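Local coordinates for uncharacterized protein VP1736 (Vibrio parahaemolyticus, PDB 3LXQ) that is of unknown function but carries a sulfatase-family domain with the alkaline phosphatase type of fold, at residues 89-94 with 283-288; 135-140 with 244-249; 313-318 with 402-407. All blocks are in the same frame, centred on the assembly; numbering follows the deposited sequence.

Interactions 1 and 2 belong to the mixed sheet of the sulfatase-family domain, and their centres are about 12 Å apart. Strands 87-93 and 241-246 are neighbours in that sheet, and Leu92 N lies 2.7 Å from Val245 O, a probable hydrogen bond. Helix 271-289 packs on one side of the sheet and helix 133-141 on the other. In sequence, both segments of interaction 2 fall between the two segments of interaction 1. Interaction 3 is separate. Its centre is about 34 Å from that of interaction 1 and about 26 Å from that of interaction 2. It joins a loop of the domain to the five-stranded antiparallel sheet 377-417.

Interaction 1: residues 89-94 with 283-288; sequences VILLQE and GTFFDK
Leu91 meets Phe285 and Phe286 through a single methyl group. Leu91 CD1 is 3.9 Å from Phe285 CE2 and also 3.9 Å from Phe286 CE2, with Phe286 CZ equally close. Both rings are approached obliquely. The two phenylalanines are neighbours on helix 271-289, and they also lean on each other. Phe285 CD2 stands over the centre of the Phe286 ring, 4.1 Å above its plane. The methyl and the two rings thus form one compact cluster.

The torsions explain how the groups come together. Leu91 has CG opposite the carbonyl carbon (chi1 -55°), which carries its branched end off the strand to the helix. Phe285 has CG opposite the backbone N (chi1 176°), and its ring atoms CD2 and CE2 reach the methyl. The CB of Phe286 does not start toward the strand, but the far end of its ring comes round to Leu91.

Strand 87-93 lies inside the sheet, paired in parallel with strands 241-246 and 298-304. Helix 220-234 extends the apolar layer, since Phe231 touches both Val89 and Phe285. Close by, Gln93 NE2 donates to Leu91 O at 2.9 Å. The donor lies well above the carbonyl plane rather than on a lone pair. Tyr224 OH is a second partner of this amide nitrogen.

The three touching residues are all buried and all apolar. Their contact has no directional bond, so the helix is held against the sheet here by close fit and by exclusion of water.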
ATOM      1  N   VAL A  89      11.896  -1.904   4.794  1.00 40.09           N
ATOM      2  CA  VAL A  89      11.038  -2.960   5.317  1.00 39.46           C
ATOM      3  C   VAL A  89       9.593  -2.478   5.240  1.00 36.91           C
ATOM      4  O   VAL A  89       9.234  -1.458   5.846  1.00 36.01           O
ATOM      5  CB  VAL A  89      11.442  -3.364   6.761  1.00 41.21           C
ATOM      6  CG1 VAL A  89      10.378  -4.212   7.420  1.00 40.22           C
ATOM      7  CG2 VAL A  89      12.782  -4.105   6.755  1.00 43.90           C
ATOM      8  N   ILE A  90       8.792  -3.198   4.456  1.00 35.48           N
ATOM      9  CA  ILE A  90       7.362  -2.945   4.368  1.00 33.58           C
ATOM     10  C   ILE A  90       6.598  -4.007   5.174  1.00 34.16           C
ATOM     11  O   ILE A  90       6.685  -5.194   4.884  1.00 35.19           O
ATOM     12  CB  ILE A  90       6.873  -2.945   2.890  1.00 33.25           C
ATOM     13  CG1 ILE A  90       7.532  -1.800   2.103  1.00 32.04           C
ATOM     14  CG2 ILE A  90       5.333  -2.842   2.825  1.00 29.18           C
ATOM     15  CD1 ILE A  90       7.276  -1.855   0.573  1.00 32.21           C
ATOM     16  N   LEU A  91       5.852  -3.571   6.184  1.00 33.86           N
ATOM     17  CA  LEU A  91       5.122  -4.486   7.052  1.00 34.12           C
ATOM     18  C   LEU A  91       3.657  -4.318   6.703  1.00 32.13           C
ATOM     19  O   LEU A  91       2.962  -3.491   7.297  1.00 32.09           O
ATOM     20  CB  LEU A  91       5.374  -4.176   8.533  1.00 35.08           C
ATOM     21  CG  LEU A  91       6.836  -4.140   8.987  1.00 38.57           C
ATOM     22  CD1 LEU A  91       6.966  -3.621  10.434  1.00 41.22           C
ATOM     23  CD2 LEU A  91       7.488  -5.507   8.841  1.00 39.68           C
ATOM     24  N   LEU A  92       3.215  -5.095   5.719  1.00 31.21           N
ATOM     25  CA  LEU A  92       1.862  -4.997   5.172  1.00 29.62           C
ATOM     26  C   LEU A  92       0.852  -5.690   6.088  1.00 30.62           C
ATOM     27  O   LEU A  92       1.023  -6.854   6.478  1.00 31.92           O
ATOM     28  CB  LEU A  92       1.811  -5.528   3.727  1.00 28.97           C
ATOM     29  CG  LEU A  92       0.507  -5.375   2.912  1.00 27.36           C
ATOM     30  CD1 LEU A  92       0.104  -3.941   2.720  1.00 25.41           C
ATOM     31  CD2 LEU A  92       0.609  -6.068   1.554  1.00 26.98           C
ATOM     32  N   GLN A  93      -0.187  -4.959   6.451  1.00 30.34           N
ATOM     33  CA  GLN A  93      -1.104  -5.401   7.484  1.00 31.98           C
ATOM     34  C   GLN A  93      -2.406  -5.858   6.859  1.00 32.06           C
ATOM     35  O   GLN A  93      -3.203  -5.035   6.380  1.00 32.13           O
ATOM     36  CB  GLN A  93      -1.348  -4.284   8.501  1.00 31.85           C
ATOM     37  CG  GLN A  93      -0.085  -3.702   9.096  1.00 33.03           C
ATOM     38  CD  GLN A  93       0.676  -4.714   9.937  1.00 35.13           C
ATOM     39  OE1 GLN A  93       0.081  -5.419  10.745  1.00 37.56           O
ATOM     40  NE2 GLN A  93       1.990  -4.800   9.737  1.00 34.53           N
ATOM     41  N   GLU A  94      -2.604  -7.178   6.843  1.00 33.63           N
ATOM     42  CA  GLU A  94      -3.830  -7.779   6.334  1.00 33.49           C
ATOM     43  C   GLU A  94      -5.076  -7.190   6.978  1.00 33.94           C
ATOM     44  O   GLU A  94      -5.268  -7.297   8.190  1.00 35.02           O
ATOM     45  CB  GLU A  94      -3.827  -9.299   6.546  1.00 35.92           C
ATOM     46  CG  GLU A  94      -5.167  -9.993   6.189  1.00 37.07           C
ATOM     47  CD  GLU A  94      -5.545  -9.779   4.739  1.00 39.02           C
ATOM     48  OE1 GLU A  94      -6.672  -9.318   4.457  1.00 39.67           O
ATOM     49  OE2 GLU A  94      -4.692 -10.056   3.871  1.00 41.43           O
ATOM     50  N   GLY A 283       3.985  -5.229  17.996  1.00 50.56           N
ATOM     51  CA  GLY A 283       4.696  -4.656  19.150  1.00 51.78           C
ATOM     52  C   GLY A 283       5.913  -5.477  19.525  1.00 52.57           C
ATOM     53  O   GLY A 283       6.976  -4.918  19.821  1.00 53.24           O
ATOM     54  N   THR A 284       5.760  -6.802  19.498  1.00 52.85           N
ATOM     55  CA  THR A 284       6.876  -7.728  19.727  1.00 54.13           C
ATOM     56  C   THR A 284       7.949  -7.626  18.643  1.00 53.10           C
ATOM     57  O   THR A 284       9.125  -7.815  18.935  1.00 54.35           O
ATOM     58  CB  THR A 284       6.434  -9.221  19.885  1.00 55.28           C
ATOM     59  OG1 THR A 284       5.880  -9.704  18.656  1.00 54.69           O
ATOM     60  CG2 THR A 284       5.422  -9.390  21.011  1.00 56.75           C
ATOM     61  N   PHE A 285       7.556  -7.324  17.407  1.00 51.51           N
ATOM     62  CA  PHE A 285       8.537  -7.061  16.348  1.00 50.67           C
ATOM     63  C   PHE A 285       9.340  -5.799  16.636  1.00 51.06           C
ATOM     64  O   PHE A 285      10.570  -5.821  16.542  1.00 52.35           O
ATOM     65  CB  PHE A 285       7.901  -6.926  14.964  1.00 49.53           C
ATOM     66  CG  PHE A 285       8.891  -6.556  13.889  1.00 47.66           C
ATOM     67  CD1 PHE A 285       9.665  -7.533  13.277  1.00 47.40           C
ATOM     68  CD2 PHE A 285       9.089  -5.226  13.530  1.00 46.80           C
ATOM     69  CE1 PHE A 285      10.594  -7.196  12.298  1.00 47.03           C
ATOM     70  CE2 PHE A 285      10.030  -4.876  12.561  1.00 45.76           C
ATOM     71  CZ  PHE A 285      10.778  -5.856  11.941  1.00 45.85           C
ATOM     72  N   PHE A 286       8.650  -4.708  16.969  1.00 50.45           N
ATOM     73  CA  PHE A 286       9.328  -3.420  17.205  1.00 51.12           C
ATOM     74  C   PHE A 286      10.163  -3.373  18.489  1.00 52.66           C
ATOM     75  O   PHE A 286      11.160  -2.637  18.553  1.00 53.51           O
ATOM     76  CB  PHE A 286       8.358  -2.232  17.122  1.00 50.57           C
ATOM     77  CG  PHE A 286       8.140  -1.728  15.715  1.00 50.16           C
ATOM     78  CD1 PHE A 286       9.131  -0.998  15.060  1.00 49.29           C
ATOM     79  CD2 PHE A 286       6.953  -2.004  15.031  1.00 49.11           C
ATOM     80  CE1 PHE A 286       8.946  -0.545  13.758  1.00 49.62           C
ATOM     81  CE2 PHE A 286       6.756  -1.545  13.721  1.00 47.95           C
ATOM     82  CZ  PHE A 286       7.753  -0.825  13.083  1.00 48.31           C
ATOM     83  N   ASP A 287       9.769  -4.156  19.497  1.00 53.33           N
ATOM     84  CA  ASP A 287      10.552  -4.267  20.732  1.00 55.12           C
ATOM     85  C   ASP A 287      11.914  -4.876  20.427  1.00 55.47           C
ATOM     86  O   ASP A 287      12.933  -4.509  21.024  1.00 56.59           O
ATOM     87  CB  ASP A 287       9.830  -5.136  21.770  1.00 56.66           C
ATOM     88  CG  ASP A 287       8.578  -4.473  22.331  1.00 57.76           C
ATOM     89  OD1 ASP A 287       8.489  -3.220  22.348  1.00 55.87           O
ATOM     90  OD2 ASP A 287       7.672  -5.229  22.751  1.00 60.01           O
ATOM     91  N   LYS A 288      11.902  -5.823  19.498  1.00 54.30           N
ATOM     92  CA  LYS A 288      13.102  -6.481  19.029  1.00 54.76           C
ATOM     93  C   LYS A 288      13.834  -5.577  18.058  1.00 53.55           C
ATOM     94  O   LYS A 288      15.049  -5.425  18.148  1.00 54.28           O
ATOM     95  CB  LYS A 288      12.746  -7.819  18.366  1.00 55.20           C
ATOM     96  CG  LYS A 288      11.974  -8.767  19.289  1.00 56.33           C
ATOM     97  CD  LYS A 288      12.321 -10.231  19.060  1.00 59.66           C
ATOM     98  CE  LYS A 288      11.795 -10.760  17.732  1.00 56.27           C
ATOM     99  NZ  LYS A 288      12.419 -12.073  17.390  1.00 57.78           N
TER

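Interaction 2: residues 135-140 with 244-249; sequences RGIEAV and LVFTSS
Ile137 and Phe246 make the tight part of a helix-on-sheet contact in the alpha/beta core of this alkaline phosphatase-like fold. Ile137 CD1 is 4.0 Å from Phe246 CE2. The two side chains cross at about a right angle. Ile137 holds CG1 opposite the carbonyl carbon (chi1 -61°), and this branch carries CD1 over to the ring. Helix 133-141 runs nearly antiparallel to strand 241-246. The angle between the short axes is 161°, with a closest approach of 11.4 Å.

The packing is looser toward Leu244. Leu244 CD2 is 4.4 Å from Ile137 CG2. Leu244 CD1 is 4.5 Å from Val140 CG2, which lies one turn along the helix. These pairs are barely in touch, yet all four residues are buried. Leu92 of the neighbouring strand touches both Ile137 and Phe246, and Phe178 of strand 175-180 touches Leu244 and Phe246.

Arg135 and Glu138 do not reach the strand, and they are bound to other groups. Glu138 OE2 accepts from Val152 N, and Arg135 NH2 donates to Ser149 O. Arg135 and Glu138 form a salt bridge along the helix: NE donates to OE1 at 2.7 Å, in the guanidinium plane and on the syn lone pair of the carboxylate oxygen.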
ATOM      1  N   ARG A 135      -4.453  -6.102  -4.506  1.00 25.60           N
ATOM      2  CA  ARG A 135      -4.405  -4.680  -4.903  1.00 24.49           C
ATOM      3  C   ARG A 135      -3.558  -3.857  -3.930  1.00 23.86           C
ATOM      4  O   ARG A 135      -2.859  -2.914  -4.343  1.00 23.61           O
ATOM      5  CB  ARG A 135      -5.807  -4.087  -5.113  1.00 24.63           C
ATOM      6  CG  ARG A 135      -5.794  -2.619  -5.567  1.00 24.27           C
ATOM      7  CD  ARG A 135      -6.883  -2.336  -6.584  1.00 23.78           C
ATOM      8  NE  ARG A 135      -6.533  -2.726  -7.965  1.00 23.14           N
ATOM      9  CZ  ARG A 135      -7.451  -3.029  -8.882  1.00 23.78           C
ATOM     10  NH1 ARG A 135      -8.733  -3.026  -8.541  1.00 23.31           N
ATOM     11  NH2 ARG A 135      -7.118  -3.337 -10.128  1.00 22.65           N
ATOM     12  N   GLY A 136      -3.578  -4.227  -2.653  1.00 24.25           N
ATOM     13  CA  GLY A 136      -2.649  -3.608  -1.687  1.00 23.81           C
ATOM     14  C   GLY A 136      -1.196  -3.951  -1.950  1.00 24.77           C
ATOM     15  O   GLY A 136      -0.297  -3.110  -1.759  1.00 24.98           O
ATOM     16  N   ILE A 137      -0.946  -5.184  -2.383  1.00 25.14           N
ATOM     17  CA  ILE A 137       0.406  -5.591  -2.830  1.00 25.54           C
ATOM     18  C   ILE A 137       0.782  -4.826  -4.102  1.00 25.24           C
ATOM     19  O   ILE A 137       1.903  -4.320  -4.224  1.00 26.55           O
ATOM     20  CB  ILE A 137       0.486  -7.126  -3.052  1.00 26.66           C
ATOM     21  CG1 ILE A 137       0.196  -7.859  -1.734  1.00 26.20           C
ATOM     22  CG2 ILE A 137       1.858  -7.532  -3.638  1.00 28.60           C
ATOM     23  CD1 ILE A 137      -0.144  -9.340  -1.886  1.00 31.00           C
ATOM     24  N   GLU A 138      -0.146  -4.754  -5.054  1.00 24.91           N
ATOM     25  CA  GLU A 138       0.024  -3.931  -6.266  1.00 25.33           C
ATOM     26  C   GLU A 138       0.486  -2.512  -5.928  1.00 24.91           C
ATOM     27  O   GLU A 138       1.498  -2.031  -6.455  1.00 25.38           O
ATOM     28  CB  GLU A 138      -1.302  -3.881  -7.016  1.00 25.42           C
ATOM     29  CG  GLU A 138      -1.440  -2.836  -8.112  1.00 25.47           C
ATOM     30  CD  GLU A 138      -2.789  -2.971  -8.813  1.00 25.56           C
ATOM     31  OE1 GLU A 138      -3.809  -2.639  -8.173  1.00 28.50           O
ATOM     32  OE2 GLU A 138      -2.838  -3.439  -9.980  1.00 26.02           O
ATOM     33  N   ALA A 139      -0.248  -1.867  -5.021  1.00 23.78           N
ATOM     34  CA  ALA A 139       0.004  -0.478  -4.667  1.00 23.79           C
ATOM     35  C   ALA A 139       1.359  -0.243  -4.042  1.00 24.29           C
ATOM     36  O   ALA A 139       1.984   0.764  -4.334  1.00 25.62           O
ATOM     37  CB  ALA A 139      -1.073   0.047  -3.739  1.00 22.35           C
ATOM     38  N   VAL A 140       1.811  -1.134  -3.158  1.00 24.77           N
ATOM     39  CA  VAL A 140       3.074  -0.856  -2.444  1.00 26.12           C
ATOM     40  C   VAL A 140       4.292  -1.445  -3.125  1.00 27.54           C
ATOM     41  O   VAL A 140       5.425  -1.079  -2.798  1.00 29.66           O
ATOM     42  CB  VAL A 140       3.027  -1.289  -0.951  1.00 26.68           C
ATOM     43  CG1 VAL A 140       1.873  -0.589  -0.246  1.00 26.15           C
ATOM     44  CG2 VAL A 140       2.914  -2.827  -0.809  1.00 25.94           C
ATOM     45  N   LEU A 244       9.379  -7.188   1.873  1.00 40.71           N
ATOM     46  CA  LEU A 244       7.925  -7.116   2.029  1.00 38.76           C
ATOM     47  C   LEU A 244       7.469  -8.242   2.956  1.00 38.24           C
ATOM     48  O   LEU A 244       7.668  -9.402   2.650  1.00 39.08           O
ATOM     49  CB  LEU A 244       7.211  -7.198   0.663  1.00 37.98           C
ATOM     50  CG  LEU A 244       5.681  -7.342   0.691  1.00 36.84           C
ATOM     51  CD1 LEU A 244       5.011  -6.151   1.357  1.00 35.27           C
ATOM     52  CD2 LEU A 244       5.105  -7.568  -0.691  1.00 35.50           C
ATOM     53  N   VAL A 245       6.853  -7.872   4.078  1.00 37.70           N
ATOM     54  CA  VAL A 245       6.396  -8.796   5.108  1.00 37.49           C
ATOM     55  C   VAL A 245       4.892  -8.623   5.222  1.00 36.38           C
ATOM     56  O   VAL A 245       4.417  -7.513   5.445  1.00 36.00           O
ATOM     57  CB  VAL A 245       7.013  -8.464   6.480  1.00 38.52           C
ATOM     58  CG1 VAL A 245       6.501  -9.421   7.534  1.00 37.52           C
ATOM     59  CG2 VAL A 245       8.562  -8.460   6.435  1.00 39.72           C
ATOM     60  N   PHE A 246       4.142  -9.715   5.081  1.00 36.10           N
ATOM     61  CA  PHE A 246       2.686  -9.640   4.956  1.00 34.64           C
ATOM     62  C   PHE A 246       2.011 -10.509   6.000  1.00 35.03           C
ATOM     63  O   PHE A 246       2.220 -11.717   6.021  1.00 35.72           O
ATOM     64  CB  PHE A 246       2.287 -10.053   3.533  1.00 34.58           C
ATOM     65  CG  PHE A 246       0.821  -9.835   3.190  1.00 33.47           C
ATOM     66  CD1 PHE A 246       0.059  -8.856   3.825  1.00 31.84           C
ATOM     67  CD2 PHE A 246       0.220 -10.604   2.193  1.00 34.99           C
ATOM     68  CE1 PHE A 246      -1.293  -8.650   3.488  1.00 33.08           C
ATOM     69  CE2 PHE A 246      -1.136 -10.409   1.837  1.00 34.25           C
ATOM     70  CZ  PHE A 246      -1.885  -9.426   2.488  1.00 33.86           C
ATOM     71  N   THR A 247       1.207  -9.893   6.864  1.00 35.11           N
ATOM     72  CA  THR A 247       0.499 -10.628   7.928  1.00 36.01           C
ATOM     73  C   THR A 247      -0.593 -11.543   7.368  1.00 36.73           C
ATOM     74  O   THR A 247      -1.064 -11.327   6.249  1.00 36.24           O
ATOM     75  CB  THR A 247      -0.102  -9.691   9.032  1.00 35.64           C
ATOM     76  OG1 THR A 247      -1.156  -8.874   8.494  1.00 34.86           O
ATOM     77  CG2 THR A 247       0.988  -8.818   9.660  1.00 34.25           C
ATOM     78  N   SER A 248      -0.978 -12.542   8.175  1.00 38.24           N
ATOM     79  CA  SER A 248      -1.939 -13.602   7.812  1.00 39.51           C
ATOM     80  C   SER A 248      -2.938 -13.961   8.912  1.00 39.70           C
ATOM     81  O   SER A 248      -3.991 -14.549   8.623  1.00 39.69           O
ATOM     82  CB  SER A 248      -1.195 -14.895   7.464  1.00 40.88           C
ATOM     83  OG  SER A 248      -0.612 -14.807   6.179  1.00 43.41           O
ATOM     84  N   SER A 249      -2.623 -13.646  10.168  1.00 39.40           N
ATOM     85  CA  SER A 249      -3.510 -14.073  11.270  1.00 40.09           C
ATOM     86  C   SER A 249      -4.935 -13.569  11.134  1.00 39.73           C
ATOM     87  O   SER A 249      -5.879 -14.297  11.425  1.00 39.92           O
ATOM     88  CB  SER A 249      -2.967 -13.680  12.652  1.00 40.48           C
ATOM     89  OG  SER A 249      -1.877 -14.496  13.006  1.00 39.76           O
TER

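Interaction 3: residues 313-318 with 402-407; sequences ANLVPV and KVSTME
Ser404 OG is met by both branches of Leu315. Ser404 OG is 3.9 Å from Leu315 CD1 and 4.0 Å from Leu315 CD2. These are packing contacts and not bonds. The oxygen faces the forked end of the leucine. Ser404 has OG opposite the carbonyl carbon (chi1 -80°), and Leu315 has CG in the same relation to its own backbone.

Met406, a selenomethionine, adds a second contact from the same strand. Met406 SE is 4.4 Å from Leu315 CD1. Ser404 and Met406 alternate with Val403 and Thr405, as expected of an extended strand. The CB atoms of Ser404 and Met406 point toward the loop, and that of Val403 points away. Leu315 CD1 is therefore shared by a hydroxyl and a selenium, two residues apart on strand 402-409.

Segment 313-318 is an irregular loop between strands 298-304 and 322-328. Pro317 is the centre of an inverse gamma turn, which brings Val316 O within 3.0 Å of Val318 N. Leu315 has a positive phi of 53°, and the chain bends there. The loop lies on one face of the antiparallel sheet 377-417. Strand 394-398, next to strand 402-409, adds Val396, which touches Leu315, Val316 and Met406. Leu315 O accepts from Asn385 ND2, and Ala313 N is hydrogen-bonded to Tyr382 OH; both bonds tie the loop to the sheet.

All three touching residues are partly exposed, so this is a surface contact and a small one. Methyl groups against a hydroxyl oxygen, and one of them also against a selenium, have little directional character. The contact at Leu315 is thus weak and undirected, and nothing in it fixes the rotation of the Ser404 hydroxyl.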
ATOM      1  N   ALA A 313     -22.235  -2.219  -0.641  1.00 50.41           N
ATOM      2  CA  ALA A 313     -22.184  -0.788  -0.377  1.00 49.69           C
ATOM      3  C   ALA A 313     -22.555  -0.043  -1.655  1.00 50.10           C
ATOM      4  O   ALA A 313     -22.389  -0.563  -2.769  1.00 49.74           O
ATOM      5  CB  ALA A 313     -20.789  -0.377   0.095  1.00 46.88           C
ATOM      6  N   ASN A 314     -23.085   1.163  -1.494  1.00 51.06           N
ATOM      7  CA  ASN A 314     -23.399   1.971  -2.653  1.00 51.68           C
ATOM      8  C   ASN A 314     -22.259   2.898  -3.020  1.00 49.15           C
ATOM      9  O   ASN A 314     -21.556   3.422  -2.140  1.00 47.63           O
ATOM     10  CB  ASN A 314     -24.696   2.747  -2.469  1.00 55.01           C
ATOM     11  CG  ASN A 314     -25.564   2.715  -3.717  1.00 58.52           C
ATOM     12  OD1 ASN A 314     -26.557   3.442  -3.820  1.00 62.12           O
ATOM     13  ND2 ASN A 314     -25.197   1.862  -4.678  1.00 58.45           N
ATOM     14  N   LEU A 315     -22.088   3.073  -4.334  1.00 48.97           N
ATOM     15  CA  LEU A 315     -21.060   3.925  -4.938  1.00 46.72           C
ATOM     16  C   LEU A 315     -19.659   3.580  -4.413  1.00 43.52           C
ATOM     17  O   LEU A 315     -19.211   2.439  -4.579  1.00 42.17           O
ATOM     18  CB  LEU A 315     -21.426   5.416  -4.799  1.00 48.24           C
ATOM     19  CG  LEU A 315     -22.660   5.857  -5.614  1.00 50.92           C
ATOM     20  CD1 LEU A 315     -23.153   7.231  -5.178  1.00 52.55           C
ATOM     21  CD2 LEU A 315     -22.404   5.805  -7.124  1.00 50.55           C
ATOM     22  N   VAL A 316     -18.969   4.542  -3.801  1.00 42.02           N
ATOM     23  CA  VAL A 316     -17.684   4.245  -3.161  1.00 39.07           C
ATOM     24  C   VAL A 316     -17.702   4.592  -1.669  1.00 39.15           C
ATOM     25  O   VAL A 316     -17.751   5.765  -1.305  1.00 39.91           O
ATOM     26  CB  VAL A 316     -16.489   4.909  -3.883  1.00 37.98           C
ATOM     27  CG1 VAL A 316     -15.173   4.573  -3.166  1.00 34.78           C
ATOM     28  CG2 VAL A 316     -16.420   4.439  -5.323  1.00 39.12           C
ATOM     29  N   PRO A 317     -17.666   3.562  -0.803  1.00 38.91           N
ATOM     30  CA  PRO A 317     -17.673   3.770   0.651  1.00 39.61           C
ATOM     31  C   PRO A 317     -16.299   4.205   1.184  1.00 37.60           C
ATOM     32  O   PRO A 317     -15.517   3.392   1.669  1.00 36.45           O
ATOM     33  CB  PRO A 317     -18.093   2.405   1.199  1.00 39.96           C
ATOM     34  CG  PRO A 317     -17.601   1.424   0.170  1.00 38.79           C
ATOM     35  CD  PRO A 317     -17.707   2.130  -1.163  1.00 38.64           C
ATOM     36  N   VAL A 318     -16.043   5.505   1.096  1.00 38.35           N
ATOM     37  CA  VAL A 318     -14.738   6.120   1.382  1.00 36.37           C
ATOM     38  C   VAL A 318     -14.089   5.651   2.683  1.00 35.95           C
ATOM     39  O   VAL A 318     -12.894   5.303   2.697  1.00 34.28           O
ATOM     40  CB  VAL A 318     -14.858   7.677   1.361  1.00 38.16           C
ATOM     41  CG1 VAL A 318     -13.556   8.361   1.777  1.00 36.10           C
ATOM     42  CG2 VAL A 318     -15.306   8.162  -0.022  1.00 38.62           C
ATOM     43  N   LYS A 402     -22.273   6.351 -15.635  1.00 85.59           N
ATOM     44  CA  LYS A 402     -22.936   7.184 -14.635  1.00 86.58           C
ATOM     45  C   LYS A 402     -21.895   7.911 -13.790  1.00 83.94           C
ATOM     46  O   LYS A 402     -20.868   7.336 -13.408  1.00 81.07           O
ATOM     47  CB  LYS A 402     -23.875   6.352 -13.755  1.00 87.75           C
ATOM     48  N   VAL A 403     -22.171   9.179 -13.511  1.00 85.28           N
ATOM     49  CA  VAL A 403     -21.234  10.046 -12.816  1.00 83.33           C
ATOM     50  C   VAL A 403     -21.932  10.708 -11.631  1.00 85.13           C
ATOM     51  O   VAL A 403     -22.943  11.384 -11.799  1.00 88.47           O
ATOM     52  CB  VAL A 403     -20.662  11.132 -13.770  1.00 83.62           C
ATOM     53  CG1 VAL A 403     -19.820  12.158 -13.008  1.00 82.15           C
ATOM     54  CG2 VAL A 403     -19.854  10.491 -14.906  1.00 82.17           C
ATOM     55  N   SER A 404     -21.392  10.493 -10.433  1.00 83.38           N
ATOM     56  CA  SER A 404     -21.902  11.140  -9.223  1.00 85.34           C
ATOM     57  C   SER A 404     -20.879  12.131  -8.697  1.00 83.84           C
ATOM     58  O   SER A 404     -19.678  11.855  -8.698  1.00 80.55           O
ATOM     59  CB  SER A 404     -22.228  10.111  -8.139  1.00 85.62           C
ATOM     60  OG  SER A 404     -23.482   9.498  -8.370  1.00 88.30           O
ATOM     61  N   THR A 405     -21.362  13.283  -8.250  1.00 86.56           N
ATOM     62  CA  THR A 405     -20.490  14.342  -7.764  1.00 85.78           C
ATOM     63  C   THR A 405     -20.912  14.761  -6.358  1.00 88.25           C
ATOM     64  O   THR A 405     -22.089  15.063  -6.117  1.00 92.17           O
ATOM     65  CB  THR A 405     -20.481  15.548  -8.732  1.00 87.24           C
ATOM     66  OG1 THR A 405     -21.822  16.026  -8.929  1.00 91.69           O
ATOM     67  CG2 THR A 405     -19.886  15.152 -10.079  1.00 85.04           C
HETATM   68  N   MSE A 406     -19.954  14.763  -5.432  1.00 86.36           N
HETATM   69  CA  MSE A 406     -20.251  14.962  -4.009  1.00 88.87           C
HETATM   70  C   MSE A 406     -19.218  15.800  -3.258  1.00 88.08           C
HETATM   71  O   MSE A 406     -18.089  15.979  -3.713  1.00 84.73           O
HETATM   72  CB  MSE A 406     -20.405  13.608  -3.302  1.00 88.51           C
HETATM   73  CG  MSE A 406     -21.674  12.841  -3.659  1.00 90.67           C
HETATM   74 SE   MSE A 406     -21.519  10.898  -3.426  1.00 88.76          SE
HETATM   75  CE  MSE A 406     -19.993  10.548  -4.588  1.00 83.08           C
ATOM     76  N   GLU A 407     -19.638  16.324  -2.110  1.00 91.60           N
ATOM     77  CA  GLU A 407     -18.743  16.944  -1.143  1.00 91.54           C
ATOM     78  C   GLU A 407     -18.608  15.961   0.009  1.00 91.86           C
ATOM     79  O   GLU A 407     -19.609  15.447   0.512  1.00 95.02           O
ATOM     80  CB  GLU A 407     -19.309  18.277  -0.641  1.00 96.16           C
TER